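PUM-HD domain-containing protein (Caenorhabditis elegans, PDB 7CGF) binds PBE RNA through its Pumilio-homology domain and probably recognises mRNA 3' untranslated regions. Local coordinates at residues 215-220 against 232-237; 251-256 against 268-273. The protein carries 2 engineered substitutions. All coordinates share one frame; numbering follows the deposited sequence. Where two conformers were deposited one is given.

Contacts 1 and 2 repeat one design along the Pumilio RNA-binding domain. In each, the end of one helix packs on a later helix whose far side meets chain B. The protein sides of both are buried and apolar, with no hydrogen bond between their segments. Ile217 is the central residue in contact 1, and Val253 in contact 2. Polar contacts with the RNA lie on the far side of the second helix and differ with the base; other polar bonds stay within a segment. Contact 1 offers an aromatic ring and an amide; contact 2 offers an amide and a carboxylate. The two share U3 and touch directly, Val234 meeting Val269 and Gln235 meeting Asn268. Helix 243-255 of contact 2 follows helix 230-240 of contact 1.

Contact 1: 215-220 against 232-237; sequences GQIHKR and YVVQHV. With nucleotides of chain B.
Tyr232, whose ring meets A4 of chain B, has a carbonyl O gripped twice by His236. The backbone N of His236 and its ND1 reach this oxygen from opposite faces of the carbonyl plane, with ND1 to Tyr232 O at 3.0 Å. His236 NE2 is held by Glu203, which fixes the other end of the imidazole. One face of the Tyr232 ring lies over A4, whose C5 sits 3.3 Å above the ring centre. The hydroxyl end of Tyr232 lies against the uracil of U3, OH to C2 at 2.9 Å. Gln235 extends beyond CG and makes a nearly straight hydrogen bond, NE2 to U3 O4 at 2.9 Å and 169°. With an alanine at Tyr232, A4 is likely to lose its flat partner and a gap to open beside U3. Behind this surface, Ile217 joins two helices of the Pumilio repeat fold. Its CG1 stands beside the backbone N (chi1 -65°), and the chain runs on so that CD1 touches Val233 CG1 at 3.6 Å and Val237 CG2 at 3.8 Å. Helix 184-189 also touches Ile217. Hydrocarbon contacts thus join the helices, while the RNA-facing helix stacks on A4 and bonds O4 of U3, consistent with base recognition.

Contact 2: 251-256 against 268-273; sequences TRVSNN and NVIEKC. With nucleotides of chain B.
The Asn268 amide lies flat over one face of the U3 base of chain B, the two planes nearly parallel. Its CG is 3.3 Å from C4 of U3. The opposite face of the base meets the end of Tyr232 from contact 1, so the uracil is held between two protein side chains. CG of Asn268 stands beside its own backbone N (chi1 -58°), and this turns the amide out over the base.

The neighbouring base, G2, is met at its Watson-Crick edge. One carboxylate oxygen of Glu271 takes both donors there. OE2 accepts from G2 N1 at 2.7 Å and from G2 N2 at 2.9 Å. The N1 bond is the straighter, at 153° against 140°. This paired reading suits guanine, which carries both N-H groups on that edge. The Glu271 side chain is extended beyond CG and is buried in the complex. Stacking and edge-contacting side chains on one RNA-facing helix are characteristic of the Pumilio repeat, here the predicted repeat 252-287.

On the other side of helix 268-273, Val253 is the only residue of 251-256 that touches this helix closely. Its CG1 packs on Ile270 CG1 at 3.6 Å. Its CG2 faces Val269 CG1 and Cys273 SG, each at 4.5 Å, so that second branch is held less closely. Asn256 folds back on the preceding turn: its ND2 bonds Arg252 O at 2.9 Å, in the carbonyl plane and on a lone pair.

Salt bridges tie the flanks to earlier parts of the chain, Arg252 to Asp222 and Lys272 to Glu239. Helix 266-276 sits between helices 230-240 and 309-319, and helix 257-261 packs on Ile270.

Contact 1: 215-220 against 232-237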
# COMPACT_ATOMS: atom_id res chain seq x y z
N GLY A 215 19.12 -3.72 0.77
CA GLY A 215 20.49 -3.22 0.76
C GLY A 215 20.59 -1.79 0.25
O GLY A 215 21.37 -0.99 0.77
N GLN A 216 19.77 -1.45 -0.75
CA GLN A 216 19.73 -0.07 -1.24
C GLN A 216 19.18 0.87 -0.18
O GLN A 216 19.69 1.98 0.01
CB GLN A 216 18.88 0.04 -2.51
CG GLN A 216 19.56 -0.17 -3.86
CD GLN A 216 21.03 0.21 -3.88
OE1 GLN A 216 21.87 -0.61 -3.57
NE2 GLN A 216 21.35 1.45 -4.26
N ILE A 217 18.11 0.46 0.50
CA ILE A 217 17.54 1.29 1.56
C ILE A 217 18.59 1.59 2.63
O ILE A 217 18.71 2.73 3.10
CB ILE A 217 16.29 0.62 2.15
CG1 ILE A 217 15.18 0.53 1.09
CG2 ILE A 217 15.80 1.40 3.38
CD1 ILE A 217 14.08 -0.46 1.41
N HIS A 218 19.37 0.57 3.03
CA HIS A 218 20.40 0.77 4.05
C HIS A 218 21.41 1.84 3.64
O HIS A 218 21.90 2.60 4.48
CB HIS A 218 21.12 -0.55 4.34
CG HIS A 218 20.43 -1.42 5.34
ND1 HIS A 218 20.21 -2.77 5.12
CD2 HIS A 218 19.95 -1.17 6.59
CE1 HIS A 218 19.60 -3.29 6.17
NE2 HIS A 218 19.44 -2.34 7.08
N LYS A 219 21.75 1.92 2.34
CA LYS A 219 22.78 2.86 1.91
C LYS A 219 22.41 4.31 2.17
O LYS A 219 23.29 5.14 2.43
CB LYS A 219 23.10 2.65 0.42
CG LYS A 219 23.73 1.27 0.13
CD LYS A 219 23.91 1.06 -1.38
CE LYS A 219 24.42 -0.36 -1.68
NZ LYS A 219 24.57 -0.63 -3.16
N ARG A 220 21.11 4.64 2.13
CA ARG A 220 20.64 5.99 2.42
C ARG A 220 19.62 5.96 3.55
O ARG A 220 18.61 6.66 3.54
CB ARG A 220 20.08 6.65 1.16
CG ARG A 220 21.19 6.84 0.15
CD ARG A 220 20.72 7.49 -1.11
NE ARG A 220 20.33 8.86 -0.88
CZ ARG A 220 19.93 9.68 -1.86
NH1 ARG A 220 19.89 9.24 -3.11
NH2 ARG A 220 19.58 10.92 -1.58
N TYR A 232 7.86 5.01 6.44
CA TYR A 232 7.05 3.80 6.33
C TYR A 232 7.79 2.68 5.63
O TYR A 232 7.60 1.51 5.96
CB TYR A 232 5.76 4.09 5.58
CG TYR A 232 4.82 5.04 6.29
CD1 TYR A 232 3.98 4.57 7.29
CD2 TYR A 232 4.77 6.38 5.95
CE1 TYR A 232 3.09 5.41 7.93
CE2 TYR A 232 3.87 7.25 6.59
CZ TYR A 232 3.05 6.75 7.58
OH TYR A 232 2.16 7.60 8.21
N VAL A 233 8.63 3.02 4.64
CA VAL A 233 9.44 2.00 3.98
C VAL A 233 10.38 1.35 4.99
O VAL A 233 10.52 0.12 5.04
CB VAL A 233 10.21 2.62 2.80
CG1 VAL A 233 11.29 1.68 2.27
CG2 VAL A 233 9.23 3.02 1.67
N VAL A 234 11.04 2.17 5.81
CA VAL A 234 11.94 1.64 6.83
C VAL A 234 11.16 0.80 7.84
O VAL A 234 11.64 -0.25 8.28
CB VAL A 234 12.72 2.77 7.51
CG1 VAL A 234 13.44 2.24 8.77
CG2 VAL A 234 13.72 3.38 6.53
N GLN A 235 9.96 1.24 8.24
CA GLN A 235 9.18 0.42 9.15
C GLN A 235 8.88 -0.95 8.54
O GLN A 235 8.91 -1.97 9.24
CB GLN A 235 7.90 1.13 9.57
CG GLN A 235 8.22 2.32 10.46
CD GLN A 235 6.96 2.98 10.94
OE1 GLN A 235 6.19 2.39 11.70
NE2 GLN A 235 6.72 4.19 10.44
N HIS A 236 8.68 -1.00 7.23
CA HIS A 236 8.44 -2.28 6.56
C HIS A 236 9.70 -3.15 6.53
O HIS A 236 9.58 -4.38 6.60
CB HIS A 236 7.90 -2.04 5.15
CG HIS A 236 6.41 -1.91 5.11
ND1 HIS A 236 5.74 -0.87 5.73
CD2 HIS A 236 5.46 -2.71 4.57
CE1 HIS A 236 4.44 -1.03 5.55
NE2 HIS A 236 4.24 -2.14 4.86
N VAL A 237 10.89 -2.54 6.42
CA VAL A 237 12.15 -3.30 6.54
C VAL A 237 12.26 -3.93 7.92
O VAL A 237 12.60 -5.11 8.05
CB VAL A 237 13.36 -2.40 6.24
CG1 VAL A 237 14.68 -3.22 6.44
CG2 VAL A 237 13.27 -1.87 4.83
P A B 4 -1.58 11.40 8.03
OP1 A B 4 -2.45 12.54 7.63
OP2 A B 4 -2.11 10.35 8.93
O5' A B 4 -1.07 10.71 6.70
C5' A B 4 -0.82 11.51 5.56
C4' A B 4 -0.15 10.74 4.46
O4' A B 4 0.80 9.80 5.00
C3' A B 4 -1.03 9.87 3.58
O3' A B 4 -1.80 10.60 2.65
C2' A B 4 0.01 8.98 2.91
O2' A B 4 0.67 9.70 1.88
C1' A B 4 1.01 8.78 4.05
N9 A B 4 0.90 7.44 4.66
C8 A B 4 0.14 6.85 5.63
N7 A B 4 0.43 5.56 5.79
C5 A B 4 1.43 5.31 4.84
C6 A B 4 2.20 4.20 4.44
N6 A B 4 2.13 2.96 4.95
N1 A B 4 3.10 4.38 3.46
C2 A B 4 3.24 5.56 2.89
N3 A B 4 2.58 6.68 3.17
C4 A B 4 1.70 6.46 4.15
P U B 3 0.50 14.97 12.89
OP1 U B 3 0.56 15.85 11.69
OP2 U B 3 -0.78 14.71 13.57
O5' U B 3 1.07 13.52 12.57
C5' U B 3 0.36 12.62 11.74
C4' U B 3 1.21 12.29 10.54
O4' U B 3 2.41 11.60 10.96
C3' U B 3 0.60 11.37 9.50
O3' U B 3 -0.26 12.09 8.64
C2' U B 3 1.83 10.82 8.78
O2' U B 3 2.27 11.74 7.80
C1' U B 3 2.88 10.80 9.90
N1 U B 3 3.21 9.43 10.38
C2 U B 3 4.30 8.88 9.73
O2 U B 3 4.88 9.50 8.85
N3 U B 3 4.66 7.62 10.14
C4 U B 3 4.03 6.87 11.11
O4 U B 3 4.45 5.75 11.38
C5 U B 3 2.91 7.51 11.74
C6 U B 3 2.54 8.74 11.36

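Contact 2: 251-256 against 268-273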
# COMPACT_ATOMS: atom_id res chain seq x y z
N THR A 251 21.10 -1.06 15.85
CA THR A 251 22.41 -0.53 16.21
C THR A 251 22.53 0.92 15.79
O THR A 251 23.01 1.76 16.56
CB THR A 251 23.52 -1.37 15.56
OG1 THR A 251 23.46 -2.71 16.06
CG2 THR A 251 24.90 -0.79 15.86
N ARG A 252 22.09 1.24 14.57
CA ARG A 252 22.19 2.61 14.09
C ARG A 252 21.30 3.55 14.89
O ARG A 252 21.71 4.67 15.23
CB ARG A 252 21.85 2.68 12.60
CG ARG A 252 22.14 4.04 12.01
CD ARG A 252 22.32 3.97 10.51
NE ARG A 252 22.76 5.26 9.99
CZ ARG A 252 24.03 5.56 9.73
NH1 ARG A 252 24.98 4.64 9.91
NH2 ARG A 252 24.35 6.76 9.28
N VAL A 253 20.06 3.12 15.15
CA VAL A 253 19.11 3.91 15.93
C VAL A 253 19.65 4.14 17.34
O VAL A 253 19.60 5.25 17.87
CB VAL A 253 17.74 3.22 15.95
CG1 VAL A 253 16.85 3.81 17.02
CG2 VAL A 253 17.07 3.33 14.57
N SER A 254 20.18 3.09 17.96
CA SER A 254 20.69 3.22 19.32
C SER A 254 21.89 4.15 19.38
O SER A 254 22.00 4.96 20.30
CB SER A 254 21.04 1.85 19.89
OG SER A 254 19.87 1.07 20.01
N ASN A 255 22.79 4.04 18.40
CA ASN A 255 23.97 4.90 18.39
C ASN A 255 23.64 6.35 18.10
O ASN A 255 24.46 7.23 18.37
CB ASN A 255 24.99 4.40 17.36
CG ASN A 255 25.65 3.10 17.79
OD1 ASN A 255 25.66 2.75 18.97
ND2 ASN A 255 26.24 2.39 16.83
N ASN A 256 22.45 6.63 17.56
CA ASN A 256 22.05 7.99 17.21
C ASN A 256 20.66 8.29 17.75
O ASN A 256 19.85 8.93 17.09
CB ASN A 256 22.10 8.19 15.70
CG ASN A 256 23.48 7.95 15.14
OD1 ASN A 256 24.32 8.85 15.13
ND2 ASN A 256 23.74 6.73 14.69
N ASN A 268 9.00 7.66 14.47
CA ASN A 268 8.16 6.48 14.29
C ASN A 268 8.99 5.24 14.05
O ASN A 268 8.55 4.13 14.36
CB ASN A 268 7.19 6.68 13.12
CG ASN A 268 6.30 7.90 13.30
OD1 ASN A 268 6.47 8.94 12.63
ND2 ASN A 268 5.36 7.80 14.23
N VAL A 269 10.17 5.40 13.44
CA VAL A 269 11.04 4.25 13.20
C VAL A 269 11.50 3.64 14.51
O VAL A 269 11.52 2.41 14.67
CB VAL A 269 12.21 4.68 12.30
CG1 VAL A 269 13.29 3.58 12.20
CG2 VAL A 269 11.69 5.06 10.92
N ILE A 270 11.84 4.47 15.50
CA ILE A 270 12.23 3.92 16.80
C ILE A 270 11.07 3.16 17.43
O ILE A 270 11.25 2.09 18.00
CB ILE A 270 12.74 5.01 17.76
CG1 ILE A 270 13.82 5.84 17.11
CG2 ILE A 270 13.28 4.37 19.05
CD1 ILE A 270 14.34 6.92 18.03
N GLU A 271 9.86 3.72 17.33
CA GLU A 271 8.70 3.03 17.87
C GLU A 271 8.53 1.66 17.24
O GLU A 271 8.23 0.68 17.92
CB GLU A 271 7.44 3.87 17.69
CG GLU A 271 7.47 5.14 18.52
CD GLU A 271 6.12 5.83 18.57
OE1 GLU A 271 5.08 5.13 18.56
OE2 GLU A 271 6.10 7.08 18.62
N LYS A 272 8.75 1.57 15.92
CA LYS A 272 8.61 0.29 15.24
C LYS A 272 9.63 -0.71 15.74
O LYS A 272 9.33 -1.90 15.88
CB LYS A 272 8.73 0.49 13.73
CG LYS A 272 8.43 -0.75 12.91
CD LYS A 272 6.94 -1.06 12.90
CE LYS A 272 6.66 -2.30 12.05
NZ LYS A 272 5.22 -2.66 12.02
N CYS A 273 10.86 -0.25 15.97
CA CYS A 273 11.89 -1.12 16.56
C CYS A 273 11.43 -1.68 17.90
O CYS A 273 11.70 -2.85 18.22
CB CYS A 273 13.19 -0.36 16.76
SG CYS A 273 14.06 0.07 15.23
P U B 3 0.50 14.97 12.89
OP1 U B 3 0.56 15.85 11.69
OP2 U B 3 -0.78 14.71 13.57
O5' U B 3 1.07 13.52 12.57
C5' U B 3 0.36 12.62 11.74
C4' U B 3 1.21 12.29 10.54
O4' U B 3 2.41 11.60 10.96
C3' U B 3 0.60 11.37 9.50
O3' U B 3 -0.26 12.09 8.64
C2' U B 3 1.83 10.82 8.78
O2' U B 3 2.27 11.74 7.80
C1' U B 3 2.88 10.80 9.90
N1 U B 3 3.21 9.43 10.38
C2 U B 3 4.30 8.88 9.73
O2 U B 3 4.88 9.50 8.85
N3 U B 3 4.66 7.62 10.14
C4 U B 3 4.03 6.87 11.11
O4 U B 3 4.45 5.75 11.38
C5 U B 3 2.91 7.51 11.74
C6 U B 3 2.54 8.74 11.36
P G B 2 -0.91 16.31 18.19
OP1 G B 2 -1.69 17.00 17.14
OP2 G B 2 -1.54 15.20 18.92
O5' G B 2 0.39 15.74 17.44
C5' G B 2 1.35 16.63 16.90
C4' G B 2 2.42 15.87 16.16
O4' G B 2 3.15 15.02 17.08
C3' G B 2 1.91 14.90 15.10
O3' G B 2 1.59 15.57 13.89
C2' G B 2 3.06 13.90 14.99
O2' G B 2 4.13 14.42 14.22
C1' G B 2 3.53 13.82 16.44
N9 G B 2 2.93 12.67 17.15
C8 G B 2 1.67 12.53 17.68
N7 G B 2 1.46 11.36 18.23
C5 G B 2 2.66 10.68 18.05
C6 G B 2 3.06 9.37 18.43
O6 G B 2 2.42 8.50 19.03
N1 G B 2 4.38 9.11 18.05
C2 G B 2 5.20 9.99 17.40
N2 G B 2 6.43 9.54 17.10
N3 G B 2 4.83 11.21 17.02
C4 G B 2 3.57 11.48 17.39